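Local coordinates for protein aminotransferase, classes I and II (Silicibacter pomeroyi DSS-3, PDB 3H14) that probably catalyses the pyridoxal phosphate-dependent transfer of an amino group from L-aspartate to 2-oxoglutarate, giving oxaloacetate and L-glutamate, at residues L178-M183 with A215-D220; S196-E201 with Y223-F228; N148-V153 with N172-M177. One frame throughout, in Å; residues are numbered along the deposited sequence.

Contact 1 (L178-M183 with A215-D220); sequences LDHAAM and ALELTD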
ATOM      1  N   LEU A 178       5.811   3.868  10.933  1.00 25.06           N
ATOM      2  CA  LEU A 178       5.469   4.339  12.275  1.00 24.95           C
ATOM      3  C   LEU A 178       6.100   3.401  13.277  1.00 26.10           C
ATOM      4  O   LEU A 178       5.806   2.189  13.290  1.00 24.55           O
ATOM      5  CB  LEU A 178       3.960   4.328  12.476  1.00 25.13           C
ATOM      6  CG  LEU A 178       3.213   5.356  11.637  1.00 23.39           C
ATOM      7  CD1 LEU A 178       1.727   5.030  11.517  1.00 24.62           C
ATOM      8  CD2 LEU A 178       3.417   6.728  12.191  1.00 22.76           C
ATOM      9  N   ASP A 179       6.962   3.954  14.119  1.00 27.02           N
ATOM     10  CA  ASP A 179       7.532   3.158  15.185  1.00 27.52           C
ATOM     11  C   ASP A 179       6.498   3.028  16.327  1.00 28.20           C
ATOM     12  O   ASP A 179       5.399   3.600  16.256  1.00 26.65           O
ATOM     13  CB  ASP A 179       8.885   3.724  15.614  1.00 28.53           C
ATOM     14  CG  ASP A 179       8.800   5.086  16.323  1.00 31.34           C
ATOM     15  OD1 ASP A 179       7.702   5.648  16.577  1.00 32.19           O
ATOM     16  OD2 ASP A 179       9.895   5.607  16.620  1.00 35.62           O
ATOM     17  N   HIS A 180       6.845   2.235  17.339  1.00 28.90           N
ATOM     18  CA  HIS A 180       5.968   1.958  18.469  1.00 29.76           C
ATOM     19  C   HIS A 180       5.411   3.214  19.160  1.00 29.96           C
ATOM     20  O   HIS A 180       4.218   3.263  19.494  1.00 30.42           O
ATOM     21  CB  HIS A 180       6.744   1.124  19.483  1.00 30.73           C
ATOM     22  CG  HIS A 180       5.878   0.472  20.507  1.00 32.34           C
ATOM     23  ND1 HIS A 180       5.451   1.131  21.644  1.00 35.81           N
ATOM     24  CD2 HIS A 180       5.366  -0.781  20.576  1.00 33.30           C
ATOM     25  CE1 HIS A 180       4.711   0.306  22.369  1.00 36.35           C
ATOM     26  NE2 HIS A 180       4.634  -0.855  21.737  1.00 35.52           N
ATOM     27  N   ALA A 181       6.272   4.212  19.367  1.00 29.82           N
ATOM     28  CA  ALA A 181       5.883   5.487  20.014  1.00 29.62           C
ATOM     29  C   ALA A 181       4.897   6.270  19.157  1.00 28.97           C
ATOM     30  O   ALA A 181       3.912   6.799  19.667  1.00 27.63           O
ATOM     31  CB  ALA A 181       7.111   6.358  20.291  1.00 29.64           C
ATOM     32  N   ALA A 182       5.174   6.337  17.850  1.00 27.95           N
ATOM     33  CA  ALA A 182       4.337   7.082  16.905  1.00 27.25           C
ATOM     34  C   ALA A 182       2.954   6.459  16.760  1.00 27.37           C
ATOM     35  O   ALA A 182       1.950   7.163  16.671  1.00 25.84           O
ATOM     36  CB  ALA A 182       5.035   7.176  15.534  1.00 27.55           C
HETATM   37  N   MSE A 183       2.927   5.129  16.755  1.00 27.96           N
HETATM   38  CA  MSE A 183       1.710   4.354  16.628  1.00 27.78           C
HETATM   39  C   MSE A 183       0.892   4.483  17.900  1.00 27.07           C
HETATM   40  O   MSE A 183      -0.295   4.715  17.837  1.00 25.50           O
HETATM   41  CB  MSE A 183       2.075   2.895  16.392  1.00 28.62           C
HETATM   42  CG  MSE A 183       0.902   1.955  16.218  1.00 31.95           C
HETATM   43 SE   MSE A 183      -0.123   2.197  14.566  1.00 44.59          SE
HETATM   44  CE  MSE A 183       1.416   2.114  13.403  1.00 23.06           C
ATOM     45  N   ALA A 215      -0.425  -2.684  14.885  1.00 24.60           N
ATOM     46  CA  ALA A 215      -1.285  -1.993  15.831  1.00 25.10           C
ATOM     47  C   ALA A 215      -1.723  -2.896  16.975  1.00 25.67           C
ATOM     48  O   ALA A 215      -2.004  -2.402  18.063  1.00 26.24           O
ATOM     49  CB  ALA A 215      -2.495  -1.431  15.142  1.00 24.29           C
ATOM     50  N   LEU A 216      -1.757  -4.204  16.732  1.00 26.01           N
ATOM     51  CA  LEU A 216      -2.057  -5.213  17.779  1.00 26.81           C
ATOM     52  C   LEU A 216      -1.059  -5.233  18.951  1.00 27.71           C
ATOM     53  O   LEU A 216      -1.392  -5.679  20.025  1.00 29.14           O
ATOM     54  CB  LEU A 216      -2.169  -6.595  17.142  1.00 25.77           C
ATOM     55  CG  LEU A 216      -3.231  -6.650  16.029  1.00 25.92           C
ATOM     56  CD1 LEU A 216      -3.308  -8.032  15.455  1.00 26.61           C
ATOM     57  CD2 LEU A 216      -4.597  -6.247  16.556  1.00 27.68           C
ATOM     58  N   GLU A 217       0.148  -4.733  18.752  1.00 28.98           N
ATOM     59  CA  GLU A 217       1.126  -4.595  19.840  1.00 29.27           C
ATOM     60  C   GLU A 217       0.756  -3.484  20.832  1.00 30.21           C
ATOM     61  O   GLU A 217       1.350  -3.407  21.909  1.00 31.06           O
ATOM     62  CB  GLU A 217       2.518  -4.305  19.285  1.00 29.14           C
ATOM     63  CG  GLU A 217       3.223  -5.480  18.560  1.00 30.25           C
ATOM     64  CD  GLU A 217       4.572  -5.079  17.985  1.00 30.67           C
ATOM     65  OE1 GLU A 217       4.749  -5.055  16.739  1.00 31.85           O
ATOM     66  OE2 GLU A 217       5.468  -4.749  18.783  1.00 33.23           O
ATOM     67  N   LEU A 218      -0.179  -2.605  20.457  1.00 30.47           N
ATOM     68  CA  LEU A 218      -0.593  -1.458  21.283  1.00 30.62           C
ATOM     69  C   LEU A 218      -2.043  -1.509  21.707  1.00 30.57           C
ATOM     70  O   LEU A 218      -2.378  -0.990  22.760  1.00 31.16           O
ATOM     71  CB  LEU A 218      -0.347  -0.133  20.551  1.00 30.64           C
ATOM     72  CG  LEU A 218       1.153   0.198  20.473  1.00 33.13           C
ATOM     73  CD1 LEU A 218       1.570   0.595  19.069  1.00 33.73           C
ATOM     74  CD2 LEU A 218       1.605   1.224  21.511  1.00 32.03           C
ATOM     75  N   THR A 219      -2.917  -2.079  20.881  1.00 30.78           N
ATOM     76  CA  THR A 219      -4.335  -2.195  21.245  1.00 30.77           C
ATOM     77  C   THR A 219      -4.999  -3.334  20.510  1.00 30.69           C
ATOM     78  O   THR A 219      -4.535  -3.737  19.456  1.00 29.81           O
ATOM     79  CB  THR A 219      -5.126  -0.899  20.906  1.00 31.31           C
ATOM     80  OG1 THR A 219      -6.451  -0.968  21.470  1.00 31.04           O
ATOM     81  CG2 THR A 219      -5.206  -0.673  19.362  1.00 30.29           C
ATOM     82  N   ASP A 220      -6.099  -3.835  21.059  1.00 30.38           N
ATOM     83  CA  ASP A 220      -6.946  -4.734  20.326  1.00 30.36           C
ATOM     84  C   ASP A 220      -8.115  -3.992  19.694  1.00 29.54           C
ATOM     85  O   ASP A 220      -8.774  -4.539  18.819  1.00 29.53           O
ATOM     86  CB  ASP A 220      -7.432  -5.889  21.218  1.00 30.94           C
ATOM     87  CG  ASP A 220      -6.326  -6.882  21.545  1.00 32.88           C
ATOM     88  OD1 ASP A 220      -5.645  -7.396  20.625  1.00 32.60           O
ATOM     89  OD2 ASP A 220      -6.124  -7.154  22.748  1.00 35.90           O
TER
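Ala-215 O is gripped by two backbone donors, Leu-218 N and Thr-219 N, each 3.0 Å from it. The first bond closes the 3-10 turn 215-217; the second reaches one residue further. The turn lies in the loop between strands 196-200 and 223-227 and packs against the first turn of helix 180-192. That helix is the connection of a beta-alpha-beta crossover, joining parallel strands 164-168 and 196-200 in the large domain of the class I aminotransferase fold.

No hydrogen bond passes between the two segments, and Leu-218 carries the largest share of the contact. Its CD2 methyl sits over one face of the His-180 imidazole, 3.4 Å from CE1. Leu-218 CG lies 4.2 Å from the ring centroid and 24° off the ring normal, a CH-pi contact. His-180 has its CG anti to the backbone N (chi1 -165°), which swings the ring out to Leu-218. The other methyl, CD1, comes within 3.2 Å of Met-183 CG. This is tighter than normal carbon packing, and Leu-218 chi2 is strained at 132°, so the exact place of CD1 is doubtful.

Met-183 is a selenomethionine. Its chain is bent twice, and SE ends 4.4 Å from Ala-215 CB. Phe-197 of strand 196-200 also packs on Met-183, at the buried end of the contact. Glu-217 is at the outer end, beside His-180 but not salt-bridged to it, and its OE1 accepts from Thr-214 N. The helix start is N-capped by Asp-179, whose OD1 accepts from Ala-182 N at 2.9 Å, nearly along the C-O axis of the carboxylate.

Contact 2 (S196-E201 with Y223-F228); sequences SFISDE and YVINSF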
ATOM      1  N   SER A 196     -12.570   5.728  15.172  1.00 21.73           N
ATOM      2  CA  SER A 196     -12.218   4.314  15.060  1.00 21.26           C
ATOM      3  C   SER A 196     -10.949   4.181  14.227  1.00 19.95           C
ATOM      4  O   SER A 196     -10.871   4.749  13.157  1.00 21.48           O
ATOM      5  CB  SER A 196     -13.344   3.529  14.388  1.00 21.15           C
ATOM      6  OG  SER A 196     -14.543   3.684  15.111  1.00 21.34           O
ATOM      7  N   PHE A 197     -10.001   3.402  14.732  1.00 19.99           N
ATOM      8  CA  PHE A 197      -8.659   3.275  14.212  1.00 19.55           C
ATOM      9  C   PHE A 197      -8.497   2.088  13.289  1.00 19.67           C
ATOM     10  O   PHE A 197      -8.710   0.913  13.670  1.00 19.29           O
ATOM     11  CB  PHE A 197      -7.667   3.175  15.362  1.00 20.14           C
ATOM     12  CG  PHE A 197      -6.216   3.359  14.958  1.00 21.36           C
ATOM     13  CD1 PHE A 197      -5.690   4.651  14.767  1.00 23.84           C
ATOM     14  CD2 PHE A 197      -5.380   2.268  14.777  1.00 21.18           C
ATOM     15  CE1 PHE A 197      -4.359   4.845  14.400  1.00 22.93           C
ATOM     16  CE2 PHE A 197      -4.042   2.444  14.397  1.00 21.84           C
ATOM     17  CZ  PHE A 197      -3.520   3.750  14.214  1.00 21.08           C
ATOM     18  N   ILE A 198      -8.035   2.385  12.075  1.00 19.86           N
ATOM     19  CA  ILE A 198      -7.757   1.347  11.077  1.00 18.52           C
ATOM     20  C   ILE A 198      -6.298   1.416  10.668  1.00 19.45           C
ATOM     21  O   ILE A 198      -5.848   2.465  10.217  1.00 19.23           O
ATOM     22  CB  ILE A 198      -8.606   1.526   9.846  1.00 19.28           C
ATOM     23  CG1 ILE A 198     -10.090   1.538  10.204  1.00 18.72           C
ATOM     24  CG2 ILE A 198      -8.276   0.433   8.801  1.00 17.94           C
ATOM     25  CD1 ILE A 198     -10.922   1.857   9.106  1.00 17.82           C
ATOM     26  N   SER A 199      -5.583   0.294  10.843  1.00 18.76           N
ATOM     27  CA  SER A 199      -4.161   0.172  10.551  1.00 18.58           C
ATOM     28  C   SER A 199      -3.969  -0.657   9.284  1.00 19.10           C
ATOM     29  O   SER A 199      -4.328  -1.838   9.230  1.00 18.24           O
ATOM     30  CB  SER A 199      -3.436  -0.478  11.721  1.00 18.03           C
ATOM     31  OG  SER A 199      -2.033  -0.552  11.549  1.00 19.14           O
ATOM     32  N   ASP A 200      -3.414  -0.003   8.258  1.00 19.50           N
ATOM     33  CA  ASP A 200      -3.114  -0.631   6.970  1.00 19.60           C
ATOM     34  C   ASP A 200      -1.679  -1.159   7.081  1.00 19.63           C
ATOM     35  O   ASP A 200      -0.712  -0.400   7.195  1.00 20.73           O
ATOM     36  CB  ASP A 200      -3.305   0.389   5.828  1.00 19.98           C
ATOM     37  CG  ASP A 200      -2.924  -0.165   4.444  1.00 20.77           C
ATOM     38  OD1 ASP A 200      -2.219  -1.194   4.383  1.00 23.10           O
ATOM     39  OD2 ASP A 200      -3.300   0.453   3.421  1.00 22.52           O
ATOM     40  N   GLU A 201      -1.554  -2.477   7.104  1.00 19.66           N
ATOM     41  CA  GLU A 201      -0.295  -3.167   7.360  1.00 19.10           C
ATOM     42  C   GLU A 201       0.068  -4.013   6.123  1.00 18.77           C
ATOM     43  O   GLU A 201       0.860  -4.954   6.196  1.00 18.39           O
ATOM     44  CB  GLU A 201      -0.405  -3.977   8.657  1.00 19.63           C
ATOM     45  CG  GLU A 201      -0.791  -3.044   9.826  1.00 19.57           C
ATOM     46  CD  GLU A 201      -0.707  -3.607  11.239  1.00 21.13           C
ATOM     47  OE1 GLU A 201      -0.452  -4.830  11.450  1.00 21.49           O
ATOM     48  OE2 GLU A 201      -0.935  -2.773  12.161  1.00 22.08           O
ATOM     49  N   TYR A 223      -9.027  -2.126  13.737  1.00 22.54           N
ATOM     50  CA  TYR A 223      -9.100  -3.051  12.603  1.00 21.05           C
ATOM     51  C   TYR A 223      -7.721  -3.027  11.954  1.00 21.15           C
ATOM     52  O   TYR A 223      -7.186  -1.958  11.699  1.00 21.10           O
ATOM     53  CB  TYR A 223     -10.144  -2.599  11.599  1.00 19.90           C
ATOM     54  CG  TYR A 223     -11.554  -3.040  11.895  1.00 20.16           C
ATOM     55  CD1 TYR A 223     -12.044  -3.072  13.218  1.00 21.97           C
ATOM     56  CD2 TYR A 223     -12.407  -3.401  10.881  1.00 20.99           C
ATOM     57  CE1 TYR A 223     -13.352  -3.449  13.501  1.00 21.14           C
ATOM     58  CE2 TYR A 223     -13.704  -3.795  11.151  1.00 20.83           C
ATOM     59  CZ  TYR A 223     -14.166  -3.813  12.487  1.00 20.82           C
ATOM     60  OH  TYR A 223     -15.449  -4.205  12.778  1.00 20.47           O
ATOM     61  N   VAL A 224      -7.136  -4.192  11.723  1.00 20.07           N
ATOM     62  CA  VAL A 224      -5.872  -4.297  10.949  1.00 19.73           C
ATOM     63  C   VAL A 224      -6.230  -4.887   9.569  1.00 20.45           C
ATOM     64  O   VAL A 224      -7.004  -5.890   9.479  1.00 20.80           O
ATOM     65  CB  VAL A 224      -4.838  -5.177  11.677  1.00 19.74           C
ATOM     66  CG1 VAL A 224      -3.633  -5.516  10.775  1.00 18.83           C
ATOM     67  CG2 VAL A 224      -4.347  -4.526  12.935  1.00 20.93           C
ATOM     68  N   ILE A 225      -5.700  -4.262   8.517  1.00 18.60           N
ATOM     69  CA  ILE A 225      -5.979  -4.667   7.123  1.00 18.93           C
ATOM     70  C   ILE A 225      -4.659  -5.147   6.511  1.00 18.19           C
ATOM     71  O   ILE A 225      -3.642  -4.492   6.647  1.00 16.05           O
ATOM     72  CB  ILE A 225      -6.588  -3.503   6.264  1.00 17.74           C
ATOM     73  CG1 ILE A 225      -7.793  -2.833   6.966  1.00 21.11           C
ATOM     74  CG2 ILE A 225      -6.904  -3.982   4.802  1.00 17.12           C
ATOM     75  CD1 ILE A 225      -8.909  -3.770   7.412  1.00 20.50           C
ATOM     76  N   ASN A 226      -4.686  -6.326   5.885  1.00 17.97           N
ATOM     77  CA  ASN A 226      -3.519  -6.861   5.221  1.00 17.62           C
ATOM     78  C   ASN A 226      -3.905  -7.607   3.940  1.00 16.69           C
ATOM     79  O   ASN A 226      -5.069  -7.711   3.561  1.00 16.13           O
ATOM     80  CB  ASN A 226      -2.713  -7.743   6.151  1.00 19.11           C
ATOM     81  CG  ASN A 226      -1.195  -7.535   6.013  1.00 20.43           C
ATOM     82  OD1 ASN A 226      -0.624  -7.580   4.906  1.00 21.74           O
ATOM     83  ND2 ASN A 226      -0.523  -7.375   7.168  1.00 19.96           N
ATOM     84  N   SER A 227      -2.885  -8.092   3.259  1.00 18.17           N
ATOM     85  CA  SER A 227      -3.035  -8.641   1.922  1.00 18.89           C
ATOM     86  C   SER A 227      -1.874  -9.586   1.648  1.00 18.74           C
ATOM     87  O   SER A 227      -0.786  -9.453   2.253  1.00 17.46           O
ATOM     88  CB  SER A 227      -3.008  -7.509   0.900  1.00 19.35           C
ATOM     89  OG  SER A 227      -3.221  -7.986  -0.442  1.00 20.36           O
ATOM     90  N   PHE A 228      -2.104 -10.515   0.719  1.00 18.35           N
ATOM     91  CA  PHE A 228      -1.035 -11.369   0.193  1.00 17.76           C
ATOM     92  C   PHE A 228      -0.396 -10.791  -1.067  1.00 18.45           C
ATOM     93  O   PHE A 228       0.443 -11.448  -1.678  1.00 16.80           O
ATOM     94  CB  PHE A 228      -1.581 -12.773  -0.074  1.00 19.07           C
ATOM     95  CG  PHE A 228      -1.938 -13.497   1.177  1.00 17.47           C
ATOM     96  CD1 PHE A 228      -0.949 -14.152   1.891  1.00 19.38           C
ATOM     97  CD2 PHE A 228      -3.227 -13.485   1.680  1.00 19.45           C
ATOM     98  CE1 PHE A 228      -1.230 -14.811   3.041  1.00 20.69           C
ATOM     99  CE2 PHE A 228      -3.538 -14.157   2.863  1.00 20.09           C
ATOM    100  CZ  PHE A 228      -2.534 -14.801   3.556  1.00 19.42           C
TER
HETATM  101  O   HOH W   1      -0.498  -7.093  10.042  1.00 22.94           O
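Ser-199 N donates to Tyr-223 O at 2.9 Å, and Ser-199 O takes Ile-225 N in return. Tyr-223 N to Phe-197 O and Glu-201 N to Ile-225 O (2.9 Å) extend this parallel pairing. The strand directions differ by 22°.

The tightly packed, mainly apolar part is the face with Ile-198, Tyr-223 and Ile-225. Ile-198 CG2 meets Ile-225 CG1 at 3.8 Å as the two side chains cross. Helix 100-111 covers Tyr-223 and Ile-225 there. Asp-200 is on the same face, with its OD2 bonded to Tyr-128 OH.

The strands are neighbours in the central mixed sheet of the large domain, in the fold type I architecture of class I aminotransferases. In relatives, an aspartate at the end of this strand meets the pyridine nitrogen of the cofactor, and the position of Asp-200 is consistent with that role.

The face of Ser-199 and Val-224 is more polar and takes in a water, between Glu-201 and Asn-226. Ser-199 chi1 of -176° turns OG toward the Glu-201 carboxylate, where it donates to the anti lone pair of OE2 at 2.6 Å. Ala-215 N donates to the same oxygen. Val-224 CG1 lies against the carboxylate, 3.3 Å from Glu-201 OE1. Thr-214 OG1 bonds to OE1 as well. Water 1 donates a hydrogen bond to Glu-201 OE1 at 2.7 Å and accepts from Asn-226 ND2 at 2.9 Å. With an alanine here in place of Glu-201, Ser-199 OG, Ala-215 N and water 1 would probably lose their carboxylate partner, and a gap would open beside Val-224. Asn-226 OD1 turns back to take Ser-227 N at 2.8 Å.

Contact 3 (N148-V153 with N172-M177); sequences NRLQPV and NPTGTM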
ATOM      1  N   ASN A 148       7.280  15.262  10.233  1.00 21.77           N
ATOM      2  CA  ASN A 148       6.479  14.161  10.789  1.00 21.54           C
ATOM      3  C   ASN A 148       6.632  12.873   9.984  1.00 21.88           C
ATOM      4  O   ASN A 148       5.893  11.908  10.201  1.00 20.38           O
ATOM      5  CB  ASN A 148       5.000  14.558  10.881  1.00 21.63           C
ATOM      6  CG  ASN A 148       4.758  15.739  11.834  1.00 23.54           C
ATOM      7  OD1 ASN A 148       5.512  15.946  12.794  1.00 23.79           O
ATOM      8  ND2 ASN A 148       3.745  16.541  11.532  1.00 20.39           N
ATOM      9  N   ARG A 149       7.622  12.854   9.091  1.00 20.54           N
ATOM     10  CA  ARG A 149       7.892  11.707   8.254  1.00 20.99           C
ATOM     11  C   ARG A 149       6.712  11.400   7.304  1.00 19.86           C
ATOM     12  O   ARG A 149       6.501  10.245   6.905  1.00 21.83           O
ATOM     13  CB  ARG A 149       8.225  10.488   9.125  1.00 20.68           C
ATOM     14  CG  ARG A 149       9.402   9.651   8.647  1.00 21.59           C
ATOM     15  CD  ARG A 149       9.672   8.465   9.597  1.00 21.91           C
ATOM     16  NE  ARG A 149      10.860   7.679   9.212  1.00 21.09           N
ATOM     17  CZ  ARG A 149      12.113   8.124   9.331  1.00 23.41           C
ATOM     18  NH1 ARG A 149      13.140   7.367   8.941  1.00 23.06           N
ATOM     19  NH2 ARG A 149      12.349   9.320   9.876  1.00 22.84           N
ATOM     20  N   LEU A 150       5.972  12.437   6.949  1.00 18.97           N
ATOM     21  CA  LEU A 150       4.787  12.359   6.092  1.00 18.69           C
ATOM     22  C   LEU A 150       3.768  11.333   6.561  1.00 18.98           C
ATOM     23  O   LEU A 150       3.155  10.632   5.760  1.00 18.06           O
ATOM     24  CB  LEU A 150       5.189  12.090   4.648  1.00 18.54           C
ATOM     25  CG  LEU A 150       6.061  13.184   4.019  1.00 17.75           C
ATOM     26  CD1 LEU A 150       6.513  12.775   2.589  1.00 16.89           C
ATOM     27  CD2 LEU A 150       5.313  14.524   4.022  1.00 18.57           C
ATOM     28  N   GLN A 151       3.592  11.321   7.877  1.00 19.13           N
ATOM     29  CA  GLN A 151       2.655  10.501   8.575  1.00 18.88           C
ATOM     30  C   GLN A 151       1.826  11.429   9.420  1.00 20.32           C
ATOM     31  O   GLN A 151       2.332  12.444   9.895  1.00 19.47           O
ATOM     32  CB  GLN A 151       3.398   9.535   9.480  1.00 18.67           C
ATOM     33  CG  GLN A 151       4.044   8.379   8.745  1.00 18.76           C
ATOM     34  CD  GLN A 151       3.057   7.300   8.314  1.00 20.32           C
ATOM     35  OE1 GLN A 151       1.868   7.335   8.680  1.00 16.26           O
ATOM     36  NE2 GLN A 151       3.544   6.331   7.519  1.00 18.91           N
ATOM     37  N   PRO A 152       0.544  11.088   9.616  1.00 20.86           N
ATOM     38  CA  PRO A 152      -0.215  11.956  10.516  1.00 21.41           C
ATOM     39  C   PRO A 152       0.296  11.925  11.957  1.00 21.16           C
ATOM     40  O   PRO A 152       0.866  10.934  12.404  1.00 21.09           O
ATOM     41  CB  PRO A 152      -1.649  11.421  10.428  1.00 21.09           C
ATOM     42  CG  PRO A 152      -1.523  10.050   9.951  1.00 23.64           C
ATOM     43  CD  PRO A 152      -0.248   9.959   9.115  1.00 20.95           C
ATOM     44  N   VAL A 153       0.124  13.058  12.623  1.00 21.39           N
ATOM     45  CA  VAL A 153       0.360  13.186  14.042  1.00 21.66           C
ATOM     46  C   VAL A 153      -0.945  13.636  14.713  1.00 21.43           C
ATOM     47  O   VAL A 153      -1.841  14.166  14.066  1.00 19.99           O
ATOM     48  CB  VAL A 153       1.497  14.177  14.353  1.00 21.93           C
ATOM     49  CG1 VAL A 153       2.845  13.668  13.768  1.00 21.44           C
ATOM     50  CG2 VAL A 153       1.159  15.547  13.850  1.00 22.36           C
ATOM     51  N   ASN A 172       2.359   3.785   1.200  1.00 20.10           N
ATOM     52  CA  ASN A 172       2.397   4.107  -0.200  1.00 19.79           C
ATOM     53  C   ASN A 172       1.918   5.557  -0.219  1.00 19.99           C
ATOM     54  O   ASN A 172       0.828   5.843   0.280  1.00 19.24           O
ATOM     55  CB  ASN A 172       1.423   3.191  -0.951  1.00 20.56           C
ATOM     56  CG  ASN A 172       1.336   3.483  -2.430  1.00 20.26           C
ATOM     57  OD1 ASN A 172       1.982   4.391  -2.965  1.00 18.85           O
ATOM     58  ND2 ASN A 172       0.484   2.735  -3.106  1.00 22.70           N
ATOM     59  N   PRO A 173       2.672   6.485  -0.840  1.00 19.34           N
ATOM     60  CA  PRO A 173       3.801   6.349  -1.744  1.00 18.86           C
ATOM     61  C   PRO A 173       5.204   6.585  -1.198  1.00 18.25           C
ATOM     62  O   PRO A 173       6.133   6.598  -1.980  1.00 18.19           O
ATOM     63  CB  PRO A 173       3.486   7.440  -2.764  1.00 18.17           C
ATOM     64  CG  PRO A 173       3.008   8.578  -1.900  1.00 19.07           C
ATOM     65  CD  PRO A 173       2.233   7.900  -0.768  1.00 19.29           C
ATOM     66  N   THR A 174       5.338   6.777   0.107  1.00 18.67           N
ATOM     67  CA  THR A 174       6.555   7.311   0.710  1.00 17.98           C
ATOM     68  C   THR A 174       7.500   6.259   1.207  1.00 18.06           C
ATOM     69  O   THR A 174       8.702   6.518   1.296  1.00 18.13           O
ATOM     70  CB  THR A 174       6.222   8.209   1.907  1.00 18.29           C
ATOM     71  OG1 THR A 174       5.532   7.448   2.894  1.00 17.24           O
ATOM     72  CG2 THR A 174       5.400   9.373   1.480  1.00 18.53           C
ATOM     73  N   GLY A 175       6.954   5.092   1.558  1.00 16.86           N
ATOM     74  CA  GLY A 175       7.669   4.076   2.279  1.00 18.02           C
ATOM     75  C   GLY A 175       7.894   4.338   3.755  1.00 18.55           C
ATOM     76  O   GLY A 175       8.503   3.511   4.427  1.00 19.60           O
ATOM     77  N   THR A 176       7.412   5.456   4.287  1.00 19.60           N
ATOM     78  CA  THR A 176       7.704   5.771   5.706  1.00 19.89           C
ATOM     79  C   THR A 176       6.927   4.855   6.667  1.00 21.37           C
ATOM     80  O   THR A 176       5.820   4.355   6.346  1.00 20.84           O
ATOM     81  CB  THR A 176       7.472   7.270   6.027  1.00 20.33           C
ATOM     82  OG1 THR A 176       6.081   7.613   5.898  1.00 20.88           O
ATOM     83  CG2 THR A 176       8.306   8.138   5.068  1.00 17.03           C
HETATM   84  N   MSE A 177       7.518   4.634   7.842  1.00 22.11           N
HETATM   85  CA  MSE A 177       6.951   3.767   8.831  1.00 24.62           C
HETATM   86  C   MSE A 177       6.698   4.465  10.158  1.00 24.54           C
HETATM   87  O   MSE A 177       7.290   5.496  10.468  1.00 24.54           O
HETATM   88  CB  MSE A 177       7.858   2.565   9.015  1.00 23.97           C
HETATM   89  CG  MSE A 177       7.819   1.649   7.819  1.00 24.72           C
HETATM   90 SE   MSE A 177       9.277   0.362   7.777  1.00 32.15          SE
HETATM   91  CE  MSE A 177       8.573  -0.802   9.203  1.00 25.14           C
TER
HETATM   92  O   HOH W   2       3.515   8.658   4.075  1.00 27.52           O
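Arg-149 and Leu-150 are in the left-handed region (phi 63° and 52°), and the CA of Arg-149 is 6.5 Å from the CA of Thr-176 across two irregular loops. The hydroxyl of Thr-176 is the centre of the contact. Thr-176 OG1 donates to Arg-149 O at 2.8 Å, almost straight along the carbonyl. With chi1 at 66°, OG1 stands between the backbone N and the carbonyl carbon, facing that loop.

The same OG1 accepts from Gln-151 NE2 at 3.3 Å, with the hydroxyl tilted out of the amide plane. A weak bond also runs from Gln-151 NE2 to Thr-176 O, at 3.2 Å. Gln-151 is bent at chi2. It and Thr-176 run side by side, pointing opposite ways. Its NE2 bonds to Ala-168 O at the end of strand 164-168, and its OE1 to a bound glycerol, probably from the crystallisation liquor.

Arg-149 lays CG 4.0 Å from Thr-176 CB, and its extended chain carries NE to a salt bridge with Asp-311. Asp-311 also accepts from Met-177 N, so one carboxylate holds both loops. Leu-150 CD1 packs on Thr-174 CG2 at 3.7 Å. Water 2 donates to Leu-150 O at 2.6 Å and is hydrogen-bonded to Thr-174 OG1.

The loop 172-177, with its Asn-Pro pair and cis peptide before Pro-173, follows strand 164-168 of the large-domain sheet, while Tyr-317 of strand 315-319, from the four-stranded sheet, packs on Leu-150 and Thr-174. The bonding at Thr-176 implies a hydroxyl with its proton committed to Arg-149 O and its oxygen turned to Gln-151, which probably fixes its rotation; Gln-151 NE2 shares its bonding with Ala-168 O.

How the contacts relate
Contact 2 is core: two parallel strands joined by backbone hydrogen bonds. Contact 1 is partly buried at the edge of the same domain, and its cross-segment chemistry is apolar. Contact 3 is buried but joins two loops, mainly through side-chain and water hydrogen bonds. Contacts 1 and 2 hold linked elements. Helix 180-192 runs into strand 196-200, and the loop with 215-220 leads to strand 223-227. They also touch through packing of Leu-216 on Val-224 and of Ala-215 on Ser-199. Contact 3 lies in the chain just before contact 1, and Gln-151 packs on Leu-178. Contacts 2 and 3 do not touch; their nearest atoms are about 7 Å apart.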